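PDB 3FUY: putative integron gene cassette protein from Uncultured bacterium, which is of unknown function, encoded by a mobile integron gene cassette recovered from a salt-marsh metagenome. Local coordinates for residues D63-A75 and L135-C149. Sequence-based numbering, arbitrary orientation.
Sequences DLCLDKMKGVRDA and LRAALQVDIADEHSC
A buried lysine, Lys68 of helix 59-79, ties that helix to the loop that leaves the Schellman-capped end of helix 121-138 and leads into strand 150-160. Both helices lie on the same mixed sheet. The Lys68 chain bends at chi2 (-52°) and then runs extended, bringing NZ to two acceptors of the 135-149 segment. NZ meets Asp145 OD2 at 2.7 Å, a salt bridge made on the anti lone pair, and Leu139 O at 3.0 Å, from above the carbonyl plane. Thr151 OG1 gives NZ a third partner.

The other oxygen of Asp145 works for the loop itself: OD1 accepts from His147 N, closing an Asx turn, and from Cys149 N, the two donors reaching it from opposite faces of the carboxylate. An asparagine here would probably leave the lysine ammonium without its counter-charge.

Farther along the loop, His147 lies beside the first turns of helix 59-79, with Leu64 CA over one ring face. Its NE2 donates to Asp63 OD2 at 2.7 Å, with the oxygen in the ring plane but the bond bent to 138°. Leu64 CD1 also presses on Cys149 CB at 3.5 Å, tighter than usual.

At the opposite end the helices come close where Gly71 faces Ala138, their CA atoms 4.8 Å apart; a CB on Gly71 would run into Ala138 O. Beside this close approach, Val72 CG2 lies 4.1 Å from both Leu135 CD2 and Leu139 CD2, and Val72, Leu135 and Leu139 also pack on strand 106-116.

With three oxygens round its ammonium and a carboxylate among them, Lys68 is probably kept charged despite its burial, and its bonds to Asp145 and Leu139 join the helix to the chain after helix 121-138.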
loop_
_atom_site.group_PDB
_atom_site.type_symbol
_atom_site.label_atom_id
_atom_site.label_comp_id
_atom_site.label_asym_id
_atom_site.label_seq_id
_atom_site.Cartn_x
_atom_site.Cartn_y
_atom_site.Cartn_z
ATOM N N ASP B 63 -15.298 6.828 -1.874
ATOM C CA ASP B 63 -16.697 6.428 -1.983
ATOM C C ASP B 63 -17.205 6.567 -3.431
ATOM O O ASP B 63 -17.958 5.724 -3.918
ATOM C CB ASP B 63 -17.576 7.254 -1.039
ATOM C CG ASP B 63 -18.946 6.633 -0.845
ATOM O OD1 ASP B 63 -19.007 5.487 -0.367
ATOM O OD2 ASP B 63 -19.960 7.274 -1.191
ATOM N N LEU B 64 -16.778 7.633 -4.108
ATOM C CA LEU B 64 -17.096 7.844 -5.522
ATOM C C LEU B 64 -16.558 6.670 -6.321
ATOM O O LEU B 64 -17.267 6.054 -7.121
ATOM C CB LEU B 64 -16.470 9.154 -6.022
ATOM C CG LEU B 64 -16.800 9.562 -7.464
ATOM C CD1 LEU B 64 -16.650 11.060 -7.594
ATOM C CD2 LEU B 64 -15.897 8.871 -8.460
ATOM N N CYS B 65 -15.300 6.332 -6.074
ATOM C CA CYS B 65 -14.709 5.194 -6.762
ATOM C C CYS B 65 -15.510 3.907 -6.508
ATOM O O CYS B 65 -15.809 3.157 -7.442
ATOM C CB CYS B 65 -13.231 5.035 -6.385
ATOM S SG CYS B 65 -12.379 3.805 -7.376
ATOM N N LEU B 66 -15.887 3.662 -5.254
ATOM C CA LEU B 66 -16.709 2.487 -4.954
ATOM C C LEU B 66 -18.044 2.505 -5.714
ATOM O O LEU B 66 -18.510 1.466 -6.184
ATOM C CB LEU B 66 -16.945 2.347 -3.446
ATOM C CG LEU B 66 -15.691 1.997 -2.625
ATOM C CD1 LEU B 66 -15.981 2.041 -1.125
ATOM C CD2 LEU B 66 -15.149 0.640 -3.030
ATOM N N ASP B 67 -18.667 3.676 -5.833
ATOM C CA ASP B 67 -19.922 3.756 -6.573
ATOM C C ASP B 67 -19.745 3.432 -8.062
ATOM O O ASP B 67 -20.583 2.746 -8.651
ATOM C CB ASP B 67 -20.595 5.120 -6.388
ATOM C CG ASP B 67 -21.367 5.223 -5.071
ATOM O OD1 ASP B 67 -21.520 4.203 -4.370
ATOM O OD2 ASP B 67 -21.834 6.336 -4.741
ATOM N N LYS B 68 -18.661 3.920 -8.673
ATOM C CA LYS B 68 -18.397 3.598 -10.073
ATOM C C LYS B 68 -18.026 2.109 -10.245
ATOM O O LYS B 68 -18.389 1.480 -11.236
ATOM C CB LYS B 68 -17.300 4.508 -10.666
ATOM C CG LYS B 68 -17.594 6.009 -10.586
ATOM C CD LYS B 68 -18.965 6.346 -11.162
ATOM C CE LYS B 68 -19.389 7.769 -10.760
ATOM N NZ LYS B 68 -20.655 8.197 -11.422
HETATM N N MSE B 69 -17.304 1.545 -9.279
HETATM C CA MSE B 69 -17.037 0.098 -9.305
HETATM C C MSE B 69 -18.353 -0.662 -9.305
HETATM O O MSE B 69 -18.519 -1.638 -10.026
HETATM C CB MSE B 69 -16.175 -0.333 -8.110
HETATM C CG MSE B 69 -14.799 0.307 -8.164
HETATM SE SE MSE B 69 -13.736 -0.006 -6.562
HETATM C CE MSE B 69 -13.280 -1.884 -6.835
ATOM N N LYS B 70 -19.307 -0.183 -8.511
ATOM C CA LYS B 70 -20.613 -0.814 -8.487
ATOM C C LYS B 70 -21.344 -0.618 -9.835
ATOM O O LYS B 70 -21.989 -1.530 -10.339
ATOM C CB LYS B 70 -21.449 -0.273 -7.333
ATOM C CG LYS B 70 -22.851 -0.900 -7.261
ATOM C CD LYS B 70 -23.645 -0.371 -6.070
ATOM C CE LYS B 70 -25.012 -1.042 -5.987
ATOM N NZ LYS B 70 -25.794 -0.893 -7.246
ATOM N N GLY B 71 -21.224 0.567 -10.427
ATOM C CA GLY B 71 -21.894 0.817 -11.694
ATOM C C GLY B 71 -21.425 -0.158 -12.770
ATOM O O GLY B 71 -22.228 -0.677 -13.560
ATOM N N VAL B 72 -20.120 -0.416 -12.802
ATOM C CA VAL B 72 -19.565 -1.378 -13.757
ATOM C C VAL B 72 -20.049 -2.818 -13.514
ATOM O O VAL B 72 -20.452 -3.514 -14.455
ATOM C CB VAL B 72 -18.032 -1.315 -13.799
ATOM C CG1 VAL B 72 -17.468 -2.411 -14.690
ATOM C CG2 VAL B 72 -17.567 0.085 -14.271
ATOM N N ARG B 73 -20.025 -3.287 -12.269
ATOM C CA ARG B 73 -20.479 -4.664 -12.062
ATOM C C ARG B 73 -21.996 -4.792 -12.316
ATOM O O ARG B 73 -22.458 -5.828 -12.782
ATOM C CB ARG B 73 -20.008 -5.277 -10.715
ATOM C CG ARG B 73 -20.457 -4.561 -9.480
ATOM C CD ARG B 73 -20.176 -5.408 -8.192
ATOM N NE ARG B 73 -20.833 -4.768 -7.054
ATOM C CZ ARG B 73 -20.281 -3.784 -6.356
ATOM N NH1 ARG B 73 -19.068 -3.369 -6.674
ATOM N NH2 ARG B 73 -20.928 -3.219 -5.345
ATOM N N ASP B 74 -22.755 -3.728 -12.053
ATOM C CA ASP B 74 -24.174 -3.680 -12.440
ATOM C C ASP B 74 -24.369 -3.657 -13.968
ATOM O O ASP B 74 -25.266 -4.310 -14.492
ATOM C CB ASP B 74 -24.895 -2.475 -11.808
ATOM C CG ASP B 74 -25.014 -2.585 -10.281
ATOM O OD1 ASP B 74 -24.665 -3.645 -9.706
ATOM O OD2 ASP B 74 -25.458 -1.599 -9.656
ATOM N N ALA B 75 -23.545 -2.897 -14.686
ATOM C CA ALA B 75 -23.583 -2.957 -16.153
ATOM C C ALA B 75 -23.279 -4.376 -16.649
ATOM O O ALA B 75 -23.933 -4.868 -17.568
ATOM C CB ALA B 75 -22.618 -1.929 -16.788
ATOM N N LEU B 135 -23.186 1.239 -19.749
ATOM C CA LEU B 135 -22.246 2.051 -18.981
ATOM C C LEU B 135 -22.651 3.518 -18.916
ATOM O O LEU B 135 -22.459 4.177 -17.896
ATOM C CB LEU B 135 -20.816 1.918 -19.535
ATOM C CG LEU B 135 -20.090 0.605 -19.231
ATOM C CD1 LEU B 135 -18.868 0.511 -20.117
ATOM C CD2 LEU B 135 -19.701 0.508 -17.749
ATOM N N ARG B 136 -23.200 4.040 -20.007
ATOM C CA ARG B 136 -23.651 5.418 -19.991
ATOM C C ARG B 136 -24.693 5.580 -18.901
ATOM O O ARG B 136 -24.676 6.564 -18.168
ATOM C CB ARG B 136 -24.200 5.853 -21.364
ATOM C CG ARG B 136 -23.114 6.423 -22.286
ATOM C CD ARG B 136 -23.717 7.021 -23.573
ATOM N NE ARG B 136 -24.497 6.017 -24.291
ATOM C CZ ARG B 136 -24.042 5.300 -25.316
ATOM N NH1 ARG B 136 -22.804 5.488 -25.770
ATOM N NH2 ARG B 136 -24.830 4.402 -25.896
ATOM N N ALA B 137 -25.592 4.604 -18.792
ATOM C CA ALA B 137 -26.605 4.607 -17.728
ATOM C C ALA B 137 -26.029 4.380 -16.325
ATOM O O ALA B 137 -26.267 5.180 -15.413
ATOM C CB ALA B 137 -27.695 3.585 -18.019
ATOM N N ALA B 138 -25.269 3.300 -16.149
ATOM C CA ALA B 138 -24.791 2.932 -14.812
ATOM C C ALA B 138 -23.789 3.924 -14.225
ATOM O O ALA B 138 -23.772 4.150 -13.015
ATOM C CB ALA B 138 -24.182 1.511 -14.815
ATOM N N LEU B 139 -22.935 4.482 -15.074
ATOM C CA LEU B 139 -21.920 5.442 -14.628
ATOM C C LEU B 139 -22.424 6.891 -14.597
ATOM O O LEU B 139 -21.692 7.798 -14.189
ATOM C CB LEU B 139 -20.668 5.346 -15.507
ATOM C CG LEU B 139 -19.915 4.008 -15.438
ATOM C CD1 LEU B 139 -18.674 4.037 -16.292
ATOM C CD2 LEU B 139 -19.552 3.622 -13.984
ATOM N N GLN B 140 -23.673 7.092 -15.015
ATOM C CA GLN B 140 -24.280 8.436 -15.112
ATOM C C GLN B 140 -23.412 9.412 -15.891
ATOM O O GLN B 140 -23.043 10.481 -15.394
ATOM C CB GLN B 140 -24.629 9.000 -13.729
ATOM C CG GLN B 140 -25.600 8.111 -12.947
ATOM C CD GLN B 140 -25.913 8.655 -11.566
ATOM O OE1 GLN B 140 -26.447 9.760 -11.421
ATOM N NE2 GLN B 140 -25.569 7.887 -10.539
ATOM N N VAL B 141 -23.110 9.031 -17.126
ATOM C CA VAL B 141 -22.214 9.797 -17.981
ATOM C C VAL B 141 -22.821 11.153 -18.310
ATOM O O VAL B 141 -24.001 11.249 -18.597
ATOM C CB VAL B 141 -21.893 9.013 -19.257
ATOM C CG1 VAL B 141 -21.261 9.911 -20.317
ATOM C CG2 VAL B 141 -20.969 7.819 -18.905
ATOM N N ASP B 142 -22.007 12.192 -18.203
ATOM C CA ASP B 142 -22.367 13.529 -18.643
ATOM C C ASP B 142 -23.443 14.199 -17.804
ATOM O O ASP B 142 -23.954 15.235 -18.192
ATOM C CB ASP B 142 -22.788 13.504 -20.108
ATOM C CG ASP B 142 -21.622 13.741 -21.035
ATOM O OD1 ASP B 142 -20.931 14.765 -20.833
ATOM O OD2 ASP B 142 -21.394 12.916 -21.949
ATOM N N ILE B 143 -23.800 13.598 -16.674
ATOM C CA ILE B 143 -24.656 14.267 -15.695
ATOM C C ILE B 143 -23.987 14.261 -14.321
ATOM O O ILE B 143 -23.017 13.520 -14.093
ATOM C CB ILE B 143 -26.061 13.627 -15.603
ATOM C CG1 ILE B 143 -25.986 12.197 -15.078
ATOM C CG2 ILE B 143 -26.752 13.641 -16.957
ATOM C CD1 ILE B 143 -27.337 11.591 -14.774
ATOM N N ALA B 144 -24.477 15.109 -13.422
ATOM C CA ALA B 144 -23.962 15.136 -12.053
ATOM C C ALA B 144 -24.642 14.042 -11.254
ATOM O O ALA B 144 -25.853 13.885 -11.322
ATOM C CB ALA B 144 -24.188 16.516 -11.400
ATOM N N ASP B 145 -23.855 13.277 -10.496
ATOM C CA ASP B 145 -24.398 12.124 -9.798
ATOM C C ASP B 145 -24.615 12.395 -8.307
ATOM O O ASP B 145 -24.675 13.556 -7.869
ATOM C CB ASP B 145 -23.491 10.894 -10.021
ATOM C CG ASP B 145 -22.094 11.061 -9.393
ATOM O OD1 ASP B 145 -21.919 11.977 -8.574
ATOM O OD2 ASP B 145 -21.173 10.281 -9.734
ATOM N N GLU B 146 -24.696 11.320 -7.527
ATOM C CA GLU B 146 -24.998 11.437 -6.107
ATOM C C GLU B 146 -23.807 11.973 -5.329
ATOM O O GLU B 146 -23.923 12.246 -4.141
ATOM C CB GLU B 146 -25.457 10.101 -5.521
ATOM C CG GLU B 146 -26.793 9.621 -6.041
ATOM C CD GLU B 146 -26.743 9.279 -7.518
ATOM O OE1 GLU B 146 -25.696 8.765 -7.977
ATOM O OE2 GLU B 146 -27.742 9.550 -8.223
ATOM N N HIS B 147 -22.669 12.117 -6.000
ATOM C CA HIS B 147 -21.516 12.807 -5.412
ATOM C C HIS B 147 -21.289 14.175 -6.051
ATOM O O HIS B 147 -20.232 14.772 -5.871
ATOM C CB HIS B 147 -20.239 11.955 -5.540
ATOM C CG HIS B 147 -20.207 10.766 -4.624
ATOM N ND1 HIS B 147 -20.672 9.522 -4.996
ATOM C CD2 HIS B 147 -19.757 10.630 -3.353
ATOM C CE1 HIS B 147 -20.521 8.673 -3.994
ATOM N NE2 HIS B 147 -19.967 9.318 -2.983
ATOM N N SER B 148 -22.275 14.670 -6.797
ATOM C CA SER B 148 -22.109 15.890 -7.594
ATOM C C SER B 148 -20.916 15.776 -8.534
ATOM O O SER B 148 -20.247 16.762 -8.815
ATOM C CB SER B 148 -21.922 17.121 -6.708
ATOM O OG SER B 148 -23.017 17.279 -5.835
ATOM N N CYS B 149 -20.646 14.568 -9.006
ATOM C CA CYS B 149 -19.551 14.343 -9.927
ATOM C C CYS B 149 -20.115 14.104 -11.327
ATOM O O CYS B 149 -21.117 13.405 -11.483
ATOM C CB CYS B 149 -18.731 13.125 -9.490
ATOM S SG CYS B 149 -17.395 12.715 -10.634
#